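Local coordinates for ATP-dependent Clp protease adapter protein ClpS 2 (Agrobacterium tumefaciens, PDB 4YJM) that acts as an N-degron adaptor that probably modulates the substrate specificity of ClpAP-mediated, ATP-dependent protein degradation, at residues E73-I76 / A77-K80. Sequence-based numbering, arbitrary orientation.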
# COMPACT_ATOMS: atom_id res chain seq x y z
N GLU A 73 3.33 4.50 12.73
CA GLU A 73 4.17 5.67 12.98
C GLU A 73 4.60 6.29 11.64
O GLU A 73 4.90 5.58 10.67
CB GLU A 73 5.41 5.24 13.80
CG GLU A 73 6.51 6.30 13.92
CD GLU A 73 7.73 5.82 14.71
OE1 GLU A 73 7.82 4.61 15.00
OE2 GLU A 73 8.60 6.65 15.04
N ARG A 74 4.65 7.62 11.60
CA ARG A 74 4.92 8.30 10.34
C ARG A 74 6.16 7.77 9.60
O ARG A 74 6.09 7.46 8.42
CB ARG A 74 5.11 9.81 10.60
CG ARG A 74 5.25 10.62 9.33
CD ARG A 74 5.36 12.12 9.67
NE ARG A 74 6.62 12.40 10.32
CZ ARG A 74 6.75 13.02 11.49
NH1 ARG A 74 5.68 13.44 12.15
NH2 ARG A 74 7.96 13.21 11.99
N ASP A 75 7.31 7.71 10.27
CA ASP A 75 8.55 7.23 9.63
C ASP A 75 8.38 5.87 9.00
O ASP A 75 8.88 5.63 7.90
CB ASP A 75 9.72 7.18 10.64
CG ASP A 75 10.07 8.54 11.22
OD1 ASP A 75 9.81 9.57 10.56
OD2 ASP A 75 10.60 8.59 12.34
N ILE A 76 7.69 4.97 9.69
CA ILE A 76 7.52 3.62 9.20
C ILE A 76 6.55 3.61 8.02
O ILE A 76 6.81 2.96 7.01
CB ILE A 76 7.02 2.68 10.30
CG1 ILE A 76 8.00 2.74 11.48
CG2 ILE A 76 6.86 1.25 9.73
CD1 ILE A 76 7.52 1.99 12.70
N ALA A 77 5.46 4.38 8.12
CA ALA A 77 4.52 4.52 7.00
C ALA A 77 5.22 4.98 5.73
O ALA A 77 5.02 4.41 4.63
CB ALA A 77 3.40 5.48 7.36
N GLU A 78 6.07 6.00 5.87
CA GLU A 78 6.80 6.56 4.73
C GLU A 78 7.75 5.53 4.15
O GLU A 78 7.85 5.38 2.94
CB GLU A 78 7.56 7.83 5.12
CG GLU A 78 6.65 9.00 5.47
CD GLU A 78 7.33 10.14 6.22
OE1 GLU A 78 8.52 10.04 6.55
OE2 GLU A 78 6.65 11.16 6.48
N THR A 79 8.47 4.83 5.02
CA THR A 79 9.44 3.83 4.56
C THR A 79 8.80 2.71 3.80
O THR A 79 9.24 2.34 2.71
CB THR A 79 10.23 3.24 5.76
OG1 THR A 79 11.04 4.27 6.29
CG2 THR A 79 11.17 2.14 5.32
N LYS A 80 7.73 2.15 4.35
CA LYS A 80 7.00 1.08 3.66
C LYS A 80 6.29 1.52 2.39
O LYS A 80 6.29 0.77 1.44
CB LYS A 80 5.99 0.45 4.58
CG LYS A 80 6.68 -0.41 5.67
CD LYS A 80 5.67 -1.11 6.57
CE LYS A 80 6.35 -2.01 7.59
NZ LYS A 80 7.28 -2.99 6.96
O HOH W 1 9.23 11.28 8.83
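With R74 CG anti to its backbone N (chi1 -173°) and E78 CG anti to its own carbonyl carbon, beside its N (chi1 -68°), the two chains run alongside each other one helical turn apart. E78 OE2 comes within 3.2 Å of R74 CG, but stays 4.0 Å from R74 NE, too far for a salt bridge. A water links the two chains instead through the other carboxylate oxygen: it accepts from R74 NE in the guanidinium plane and donates to both D75 OD1 and E78 OE1 (2.7 Å from the latter). Bound between two carboxylates and a cation, it probably eases the like-charge approach of D75 and E78. The next residue, T79, folds its hydroxyl back one turn, where OG1 donates to D75 O at 3.0 Å. T79 N reaches the same oxygen from the other face of the carbonyl plane, leaving D75 O gripped twice. I76 CG2 lies against K80 CE at 3.9 Å, while K80 NZ hydrogen-bonds to V46 O. A77, buried, packs on Y24 and V26 of strand 23-29. The backbone bond from A77 N to E73 O (2.9 Å) opens the i to i+4 series: these are the first two turns of helix 74-91, with E73 as N-cap, directly following edge strand 66-73.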